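Myo-inositol 2-dehydrogenase (Lactobacillus plantarum WCFS1, PDB 3CEA) probably catalyses the NAD-dependent oxidation of myo-inositol at its 2-hydroxyl. Local coordinates at residues F170-F183 with L217-Q229. Numbering follows the deposited sequence.
Sequences FTKFATEADSGGIF and LADIGEFETGVAQ. With NAD (nicotinamide-adenine-dinucleotide), chain E.
Glu222 and Ser179 meet in a single direct polar contact, a worked example of how a buried carboxylate can tie two loops together. Ser179 OG donates to Glu222 OE2 over 2.6 Å, using the syn lone pair of that oxygen. The glutamate chain bends sharply at its second torsion (chi2 -87°), which turns its carboxylate toward the loop between helices 167-176 and 182-198. Its other oxygen, OE1, accepts a hydrogen bond from a water at 2.8 Å; that water accepts from the backbone N of Ile182 and of Phe223, so the first turn of helix 182-198 is bridged to segment 217-229 by one water.

Apolar packing surrounds this polar pair. The Phe170 ring stands almost perpendicular to the carboxylate (88°) and receives both Glu222 OE1 and Leu217 CD2 at its edge, the latter 3.7 Å from CE2. Over one face of the same ring lies Ala174 CB, which also touches Ile220 CD1 at 3.9 Å. Ile220 crosses Thr175 at about a right angle, its CG2 3.5 Å from Thr175 OG1, a hydroxyl already hydrogen-bonded to Thr171 O.

Further along, helix 182-198 lies against strand 225-232. Ile182 rests its CB on Phe223 O, its CG2 approaches Gly226 CA, and Phe183 CZ comes within 3.6 Å of that same CA, which bears no side chain. Phe183 CE1 then packs on Ala228 CB at 3.5 Å, with helix 319-338 adding Cys332.

Within the GFO/IDH/MocA C-terminal domain, helix 167-176 thus packs on the 217-222 turn and loop, and helix 182-198 on strand 225-232. Phe173, on the former helix, touches NAD O3, so that helix carries a pocket residue as well as this packing. The charge of the buried Glu222 is probably tempered by serine and water.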
ATOM      1  N   PHE A 170      14.025  12.482 -24.678  1.00 56.46           N
ATOM      2  CA  PHE A 170      13.199  13.686 -24.750  1.00 56.94           C
ATOM      3  C   PHE A 170      13.957  14.852 -25.383  1.00 57.56           C
ATOM      4  O   PHE A 170      13.399  15.581 -26.205  1.00 57.57           O
ATOM      5  CB  PHE A 170      12.654  14.109 -23.381  1.00 56.73           C
ATOM      6  CG  PHE A 170      12.170  15.535 -23.355  1.00 56.73           C
ATOM      7  CD1 PHE A 170      10.931  15.873 -23.890  1.00 56.42           C
ATOM      8  CD2 PHE A 170      12.977  16.549 -22.843  1.00 55.49           C
ATOM      9  CE1 PHE A 170      10.494  17.193 -23.896  1.00 55.85           C
ATOM     10  CE2 PHE A 170      12.547  17.869 -22.844  1.00 55.37           C
ATOM     11  CZ  PHE A 170      11.301  18.191 -23.368  1.00 55.97           C
ATOM     12  N   THR A 171      15.213  15.040 -24.977  1.00 57.98           N
ATOM     13  CA  THR A 171      16.050  16.116 -25.511  1.00 58.52           C
ATOM     14  C   THR A 171      16.161  15.991 -27.037  1.00 59.33           C
ATOM     15  O   THR A 171      16.012  16.979 -27.757  1.00 59.61           O
ATOM     16  CB  THR A 171      17.445  16.146 -24.836  1.00 58.41           C
ATOM     17  OG1 THR A 171      17.286  16.247 -23.414  1.00 57.53           O
ATOM     18  CG2 THR A 171      18.267  17.332 -25.321  1.00 57.70           C
ATOM     19  N   LYS A 172      16.402  14.767 -27.510  1.00 59.90           N
ATOM     20  CA  LYS A 172      16.381  14.428 -28.937  1.00 60.14           C
ATOM     21  C   LYS A 172      15.058  14.850 -29.579  1.00 60.13           C
ATOM     22  O   LYS A 172      15.043  15.502 -30.622  1.00 60.23           O
ATOM     23  CB  LYS A 172      16.582  12.914 -29.104  1.00 60.16           C
ATOM     24  CG  LYS A 172      16.480  12.377 -30.528  1.00 60.56           C
ATOM     25  CD  LYS A 172      17.852  12.193 -31.155  1.00 60.64           C
ATOM     26  CE  LYS A 172      17.830  11.112 -32.226  1.00 60.85           C
ATOM     27  NZ  LYS A 172      17.228  11.578 -33.506  1.00 61.19           N
ATOM     28  N   PHE A 173      13.959  14.477 -28.927  1.00 60.26           N
ATOM     29  CA  PHE A 173      12.599  14.769 -29.374  1.00 60.26           C
ATOM     30  C   PHE A 173      12.306  16.271 -29.412  1.00 60.36           C
ATOM     31  O   PHE A 173      11.611  16.746 -30.311  1.00 60.46           O
ATOM     32  CB  PHE A 173      11.607  14.022 -28.463  1.00 60.21           C
ATOM     33  CG  PHE A 173      10.185  14.521 -28.534  1.00 60.68           C
ATOM     34  CD1 PHE A 173       9.349  14.152 -29.586  1.00 60.94           C
ATOM     35  CD2 PHE A 173       9.670  15.330 -27.520  1.00 60.39           C
ATOM     36  CE1 PHE A 173       8.030  14.602 -29.642  1.00 61.18           C
ATOM     37  CE2 PHE A 173       8.352  15.784 -27.566  1.00 60.48           C
ATOM     38  CZ  PHE A 173       7.530  15.418 -28.628  1.00 60.69           C
ATOM     39  N   ALA A 174      12.857  17.007 -28.446  1.00 60.43           N
ATOM     40  CA  ALA A 174      12.570  18.434 -28.276  1.00 60.53           C
ATOM     41  C   ALA A 174      13.574  19.371 -28.952  1.00 60.56           C
ATOM     42  O   ALA A 174      13.285  20.553 -29.144  1.00 60.63           O
ATOM     43  CB  ALA A 174      12.443  18.775 -26.795  1.00 60.57           C
ATOM     44  N   THR A 175      14.751  18.857 -29.298  1.00 60.67           N
ATOM     45  CA  THR A 175      15.746  19.657 -30.018  1.00 60.88           C
ATOM     46  C   THR A 175      15.482  19.605 -31.525  1.00 60.91           C
ATOM     47  O   THR A 175      15.667  20.601 -32.230  1.00 61.06           O
ATOM     48  CB  THR A 175      17.194  19.216 -29.693  1.00 60.86           C
ATOM     49  OG1 THR A 175      17.383  19.203 -28.272  1.00 60.96           O
ATOM     50  CG2 THR A 175      18.215  20.166 -30.317  1.00 61.45           C
ATOM     51  N   GLU A 176      15.031  18.448 -32.007  1.00 60.76           N
ATOM     52  CA  GLU A 176      14.734  18.260 -33.427  1.00 60.83           C
ATOM     53  C   GLU A 176      13.451  18.973 -33.867  1.00 60.54           C
ATOM     54  O   GLU A 176      13.300  19.319 -35.043  1.00 60.69           O
ATOM     55  CB  GLU A 176      14.664  16.770 -33.776  1.00 60.80           C
ATOM     56  CG  GLU A 176      16.027  16.087 -33.840  1.00 61.20           C
ATOM     57  CD  GLU A 176      15.936  14.595 -34.116  1.00 61.23           C
ATOM     58  OE1 GLU A 176      14.938  13.963 -33.702  1.00 61.64           O
ATOM     59  OE2 GLU A 176      16.873  14.051 -34.741  1.00 62.21           O
ATOM     60  N   ALA A 177      12.535  19.184 -32.921  1.00 59.84           N
ATOM     61  CA  ALA A 177      11.268  19.862 -33.196  1.00 59.00           C
ATOM     62  C   ALA A 177      10.722  20.578 -31.963  1.00 58.26           C
ATOM     63  O   ALA A 177      11.018  20.197 -30.829  1.00 58.26           O
ATOM     64  CB  ALA A 177      10.236  18.868 -33.738  1.00 58.95           C
ATOM     65  N   ASP A 178       9.928  21.619 -32.202  1.00 57.39           N
ATOM     66  CA  ASP A 178       9.208  22.327 -31.149  1.00 56.58           C
ATOM     67  C   ASP A 178       8.154  21.387 -30.554  1.00 55.79           C
ATOM     68  O   ASP A 178       7.234  20.955 -31.254  1.00 55.59           O
ATOM     69  CB  ASP A 178       8.550  23.583 -31.737  1.00 56.70           C
ATOM     70  CG  ASP A 178       8.101  24.589 -30.676  1.00 57.10           C
ATOM     71  OD1 ASP A 178       7.898  24.218 -29.498  1.00 57.00           O
ATOM     72  OD2 ASP A 178       7.937  25.772 -31.040  1.00 57.08           O
ATOM     73  N   SER A 179       8.309  21.056 -29.273  1.00 54.97           N
ATOM     74  CA  SER A 179       7.333  20.218 -28.569  1.00 54.36           C
ATOM     75  C   SER A 179       6.136  21.046 -28.099  1.00 53.70           C
ATOM     76  O   SER A 179       5.039  20.514 -27.902  1.00 53.41           O
ATOM     77  CB  SER A 179       7.977  19.501 -27.381  1.00 54.38           C
ATOM     78  OG  SER A 179       8.172  20.382 -26.290  1.00 54.73           O
ATOM     79  N   GLY A 180       6.365  22.345 -27.925  1.00 53.03           N
ATOM     80  CA  GLY A 180       5.329  23.273 -27.488  1.00 52.52           C
ATOM     81  C   GLY A 180       5.411  23.614 -26.015  1.00 52.04           C
ATOM     82  O   GLY A 180       4.524  24.277 -25.476  1.00 52.21           O
ATOM     83  N   GLY A 181       6.478  23.162 -25.365  1.00 51.36           N
ATOM     84  CA  GLY A 181       6.657  23.388 -23.937  1.00 51.08           C
ATOM     85  C   GLY A 181       6.057  22.296 -23.071  1.00 50.64           C
ATOM     86  O   GLY A 181       5.310  21.445 -23.554  1.00 50.39           O
ATOM     87  N   ILE A 182       6.379  22.345 -21.783  1.00 50.70           N
ATOM     88  CA  ILE A 182       5.993  21.310 -20.821  1.00 51.20           C
ATOM     89  C   ILE A 182       4.475  21.165 -20.614  1.00 51.64           C
ATOM     90  O   ILE A 182       3.972  20.048 -20.493  1.00 51.72           O
ATOM     91  CB  ILE A 182       6.739  21.497 -19.457  1.00 51.15           C
ATOM     92  CG1 ILE A 182       6.476  20.319 -18.505  1.00 51.60           C
ATOM     93  CG2 ILE A 182       6.390  22.839 -18.804  1.00 50.21           C
ATOM     94  CD1 ILE A 182       7.232  19.047 -18.856  1.00 50.49           C
ATOM     95  N   PHE A 183       3.754  22.286 -20.587  1.00 52.11           N
ATOM     96  CA  PHE A 183       2.303  22.275 -20.372  1.00 52.20           C
ATOM     97  C   PHE A 183       1.562  21.671 -21.561  1.00 52.75           C
ATOM     98  O   PHE A 183       0.560  20.976 -21.385  1.00 53.07           O
ATOM     99  CB  PHE A 183       1.770  23.686 -20.095  1.00 51.72           C
ATOM    100  CG  PHE A 183       2.240  24.276 -18.794  1.00 50.83           C
ATOM    101  CD1 PHE A 183       1.650  23.904 -17.588  1.00 49.73           C
ATOM    102  CD2 PHE A 183       3.263  25.221 -18.775  1.00 49.66           C
ATOM    103  CE1 PHE A 183       2.078  24.459 -16.382  1.00 48.91           C
ATOM    104  CE2 PHE A 183       3.697  25.779 -17.573  1.00 49.07           C
ATOM    105  CZ  PHE A 183       3.100  25.397 -16.375  1.00 49.07           C
ATOM    106  N   LEU A 217      18.145  22.271 -19.984  1.00 54.07           N
ATOM    107  CA  LEU A 217      16.953  22.304 -20.830  1.00 54.13           C
ATOM    108  C   LEU A 217      16.631  23.714 -21.317  1.00 54.30           C
ATOM    109  O   LEU A 217      15.957  23.886 -22.333  1.00 54.38           O
ATOM    110  CB  LEU A 217      15.749  21.691 -20.109  1.00 53.89           C
ATOM    111  CG  LEU A 217      15.715  20.162 -19.998  1.00 54.11           C
ATOM    112  CD1 LEU A 217      14.590  19.718 -19.067  1.00 53.12           C
ATOM    113  CD2 LEU A 217      15.576  19.493 -21.366  1.00 53.06           C
ATOM    114  N   ALA A 218      17.127  24.716 -20.590  1.00 54.45           N
ATOM    115  CA  ALA A 218      16.993  26.119 -20.982  1.00 54.62           C
ATOM    116  C   ALA A 218      17.693  26.404 -22.310  1.00 54.72           C
ATOM    117  O   ALA A 218      17.257  27.268 -23.077  1.00 54.66           O
ATOM    118  CB  ALA A 218      17.539  27.026 -19.890  1.00 54.54           C
ATOM    119  N   ASP A 219      18.768  25.660 -22.575  1.00 54.76           N
ATOM    120  CA  ASP A 219      19.573  25.822 -23.787  1.00 54.86           C
ATOM    121  C   ASP A 219      18.797  25.473 -25.058  1.00 54.46           C
ATOM    122  O   ASP A 219      19.150  25.928 -26.148  1.00 54.60           O
ATOM    123  CB  ASP A 219      20.862  24.995 -23.697  1.00 55.11           C
ATOM    124  CG  ASP A 219      21.718  25.359 -22.484  1.00 56.98           C
ATOM    125  OD1 ASP A 219      21.338  26.282 -21.725  1.00 57.40           O
ATOM    126  OD2 ASP A 219      22.775  24.717 -22.288  1.00 57.83           O
ATOM    127  N   ILE A 220      17.750  24.660 -24.913  1.00 53.80           N
ATOM    128  CA  ILE A 220      16.813  24.396 -26.010  1.00 53.29           C
ATOM    129  C   ILE A 220      15.439  25.040 -25.762  1.00 52.66           C
ATOM    130  O   ILE A 220      14.449  24.686 -26.412  1.00 52.81           O
ATOM    131  CB  ILE A 220      16.669  22.877 -26.334  1.00 53.35           C
ATOM    132  CG1 ILE A 220      16.216  22.085 -25.101  1.00 53.08           C
ATOM    133  CG2 ILE A 220      17.975  22.326 -26.915  1.00 53.76           C
ATOM    134  CD1 ILE A 220      15.581  20.738 -25.424  1.00 53.46           C
ATOM    135  N   GLY A 221      15.397  25.987 -24.825  1.00 51.78           N
ATOM    136  CA  GLY A 221      14.185  26.750 -24.521  1.00 50.83           C
ATOM    137  C   GLY A 221      13.086  25.954 -23.841  1.00 50.12           C
ATOM    138  O   GLY A 221      11.902  26.277 -23.975  1.00 49.99           O
ATOM    139  N   GLU A 222      13.478  24.921 -23.101  1.00 49.55           N
ATOM    140  CA  GLU A 222      12.530  24.045 -22.414  1.00 49.20           C
ATOM    141  C   GLU A 222      12.612  24.197 -20.893  1.00 48.69           C
ATOM    142  O   GLU A 222      13.669  24.535 -20.349  1.00 48.44           O
ATOM    143  CB  GLU A 222      12.775  22.587 -22.813  1.00 49.21           C
ATOM    144  CG  GLU A 222      12.284  22.217 -24.210  1.00 49.83           C
ATOM    145  CD  GLU A 222      10.822  21.777 -24.245  1.00 52.95           C
ATOM    146  OE1 GLU A 222      10.194  21.627 -23.169  1.00 51.36           O
ATOM    147  OE2 GLU A 222      10.300  21.572 -25.365  1.00 53.53           O
ATOM    148  N   PHE A 223      11.488  23.952 -20.219  1.00 48.08           N
ATOM    149  CA  PHE A 223      11.441  23.925 -18.757  1.00 47.94           C
ATOM    150  C   PHE A 223      11.182  22.512 -18.254  1.00 47.97           C
ATOM    151  O   PHE A 223      10.267  21.836 -18.732  1.00 48.13           O
ATOM    152  CB  PHE A 223      10.363  24.873 -18.225  1.00 47.90           C
ATOM    153  CG  PHE A 223      10.633  26.321 -18.509  1.00 48.05           C
ATOM    154  CD1 PHE A 223      11.577  27.028 -17.763  1.00 47.63           C
ATOM    155  CD2 PHE A 223       9.941  26.984 -19.522  1.00 47.40           C
ATOM    156  CE1 PHE A 223      11.833  28.376 -18.026  1.00 47.79           C
ATOM    157  CE2 PHE A 223      10.186  28.330 -19.791  1.00 47.99           C
ATOM    158  CZ  PHE A 223      11.136  29.027 -19.041  1.00 47.60           C
ATOM    159  N   GLU A 224      11.984  22.077 -17.285  1.00 47.73           N
ATOM    160  CA  GLU A 224      11.869  20.730 -16.725  1.00 47.68           C
ATOM    161  C   GLU A 224      10.506  20.478 -16.075  1.00 47.64           C
ATOM    162  O   GLU A 224       9.878  19.447 -16.324  1.00 48.07           O
ATOM    163  CB  GLU A 224      13.004  20.459 -15.730  1.00 47.66           C
ATOM    164  CG  GLU A 224      13.148  18.994 -15.316  1.00 48.34           C
ATOM    165  CD  GLU A 224      12.195  18.598 -14.202  1.00 49.74           C
ATOM    166  OE1 GLU A 224      12.091  19.354 -13.218  1.00 51.29           O
ATOM    167  OE2 GLU A 224      11.544  17.538 -14.308  1.00 50.22           O
ATOM    168  N   THR A 225      10.060  21.417 -15.245  1.00 47.36           N
ATOM    169  CA  THR A 225       8.804  21.270 -14.515  1.00 47.18           C
ATOM    170  C   THR A 225       7.852  22.420 -14.815  1.00 46.77           C
ATOM    171  O   THR A 225       8.272  23.565 -14.966  1.00 46.87           O
ATOM    172  CB  THR A 225       9.046  21.144 -12.983  1.00 47.42           C
ATOM    173  OG1 THR A 225       9.797  19.954 -12.716  1.00 47.57           O
ATOM    174  CG2 THR A 225       7.731  21.064 -12.204  1.00 47.66           C
ATOM    175  N   GLY A 226       6.569  22.095 -14.915  1.00 46.45           N
ATOM    176  CA  GLY A 226       5.524  23.094 -15.056  1.00 45.74           C
ATOM    177  C   GLY A 226       4.397  22.796 -14.094  1.00 45.22           C
ATOM    178  O   GLY A 226       3.790  21.726 -14.155  1.00 45.33           O
ATOM    179  N   VAL A 227       4.124  23.736 -13.195  1.00 44.54           N
ATOM    180  CA  VAL A 227       3.008  23.609 -12.267  1.00 43.59           C
ATOM    181  C   VAL A 227       1.961  24.660 -12.609  1.00 43.57           C
ATOM    182  O   VAL A 227       2.272  25.850 -12.697  1.00 43.74           O
ATOM    183  CB  VAL A 227       3.451  23.756 -10.786  1.00 43.44           C
ATOM    184  CG1 VAL A 227       2.296  23.441  -9.842  1.00 42.52           C
ATOM    185  CG2 VAL A 227       4.639  22.848 -10.477  1.00 42.39           C
ATOM    186  N   ALA A 228       0.725  24.212 -12.814  1.00 43.29           N
ATOM    187  CA  ALA A 228      -0.385  25.114 -13.111  1.00 42.96           C
ATOM    188  C   ALA A 228      -1.539  24.940 -12.133  1.00 43.02           C
ATOM    189  O   ALA A 228      -1.886  23.818 -11.768  1.00 43.39           O
ATOM    190  CB  ALA A 228      -0.873  24.907 -14.533  1.00 42.62           C
ATOM    191  N   GLN A 229      -2.120  26.059 -11.707  1.00 42.59           N
ATOM    192  CA  GLN A 229      -3.377  26.048 -10.974  1.00 42.02           C
ATOM    193  C   GLN A 229      -4.458  26.678 -11.845  1.00 42.00           C
ATOM    194  O   GLN A 229      -4.191  27.648 -12.559  1.00 41.71           O
ATOM    195  CB  GLN A 229      -3.253  26.778  -9.637  1.00 42.13           C
ATOM    196  CG  GLN A 229      -4.451  26.570  -8.707  1.00 43.15           C
ATOM    197  CD  GLN A 229      -4.194  27.042  -7.294  1.00 44.42           C
ATOM    198  OE1 GLN A 229      -3.270  26.573  -6.631  1.00 45.95           O
ATOM    199  NE2 GLN A 229      -5.020  27.967  -6.819  1.00 44.75           N
TER
HETATM  200  PA  NAD E 400       9.867  10.907 -32.034  1.00 47.24           P
HETATM  201  O1A NAD E 400      10.357   9.837 -31.136  1.00 46.59           O
HETATM  202  O2A NAD E 400      10.860  11.993 -32.188  1.00 47.10           O
HETATM  203  O5B NAD E 400       9.468  10.262 -33.454  1.00 50.10           O
HETATM  204  C5B NAD E 400       9.177  11.082 -34.568  1.00 53.34           C
HETATM  205  C4B NAD E 400       9.180  10.241 -35.843  1.00 54.76           C
HETATM  206  O4B NAD E 400       8.606  10.964 -36.919  1.00 55.87           O
HETATM  207  C3B NAD E 400      10.586   9.851 -36.269  1.00 55.00           C
HETATM  208  O3B NAD E 400      10.574   8.479 -36.576  1.00 54.65           O
HETATM  209  C2B NAD E 400      10.859  10.671 -37.516  1.00 56.34           C
HETATM  210  O2B NAD E 400      11.629   9.970 -38.466  1.00 57.36           O
HETATM  211  C1B NAD E 400       9.465  10.970 -38.044  1.00 55.99           C
HETATM  212  N9A NAD E 400       9.411  12.273 -38.734  1.00 56.19           N
HETATM  213  C8A NAD E 400       9.824  13.488 -38.243  1.00 56.40           C
HETATM  214  N7A NAD E 400       9.599  14.436 -39.181  1.00 56.27           N
HETATM  215  C5A NAD E 400       9.052  13.843 -40.266  1.00 56.29           C
HETATM  216  C6A NAD E 400       8.637  14.345 -41.494  1.00 55.56           C
HETATM  217  N6A NAD E 400       8.523  15.658 -41.659  1.00 55.25           N
HETATM  218  N1A NAD E 400       8.102  13.481 -42.434  1.00 56.21           N
HETATM  219  C2A NAD E 400       7.982  12.129 -42.154  1.00 55.83           C
HETATM  220  N3A NAD E 400       8.399  11.637 -40.930  1.00 55.08           N
HETATM  221  C4A NAD E 400       8.926  12.480 -40.000  1.00 56.11           C
HETATM  222  O3  NAD E 400       8.481  11.514 -31.480  1.00 49.83           O
HETATM  223  PN  NAD E 400       7.424  10.614 -30.661  1.00 48.70           P
HETATM  224  O1N NAD E 400       7.325   9.277 -31.293  1.00 46.84           O
HETATM  225  O2N NAD E 400       7.757  10.748 -29.228  1.00 49.70           O
HETATM  226  O5D NAD E 400       6.023  11.376 -30.859  1.00 49.86           O
HETATM  227  C5D NAD E 400       5.540  11.803 -32.111  1.00 48.86           C
HETATM  228  C4D NAD E 400       4.187  12.471 -31.885  1.00 48.59           C
HETATM  229  O4D NAD E 400       3.415  11.711 -30.972  1.00 48.80           O
HETATM  230  C3D NAD E 400       4.334  13.871 -31.309  1.00 48.69           C
HETATM  231  O3D NAD E 400       3.547  14.762 -32.064  1.00 48.31           O
HETATM  232  C2D NAD E 400       3.812  13.760 -29.889  1.00 48.39           C
HETATM  233  O2D NAD E 400       3.078  14.897 -29.505  1.00 48.85           O
HETATM  234  C1D NAD E 400       2.932  12.518 -29.913  1.00 48.25           C
HETATM  235  N1N NAD E 400       2.973  11.792 -28.627  1.00 48.25           N
HETATM  236  C2N NAD E 400       1.789  11.463 -28.016  1.00 48.31           C
HETATM  237  C3N NAD E 400       1.787  10.779 -26.796  1.00 48.30           C
HETATM  238  C7N NAD E 400       0.508  10.261 -26.204  1.00 49.04           C
HETATM  239  O7N NAD E 400       0.474   9.986 -24.822  1.00 47.83           O
HETATM  240  N7N NAD E 400      -0.562  10.072 -26.982  1.00 48.79           N
HETATM  241  C4N NAD E 400       3.000  10.434 -26.203  1.00 47.76           C
HETATM  242  C5N NAD E 400       4.198  10.773 -26.829  1.00 47.89           C
HETATM  243  C6N NAD E 400       4.170  11.454 -28.045  1.00 47.25           C
HETATM  244  O   HOH W   1       8.897  23.602 -21.675  1.00 32.82           O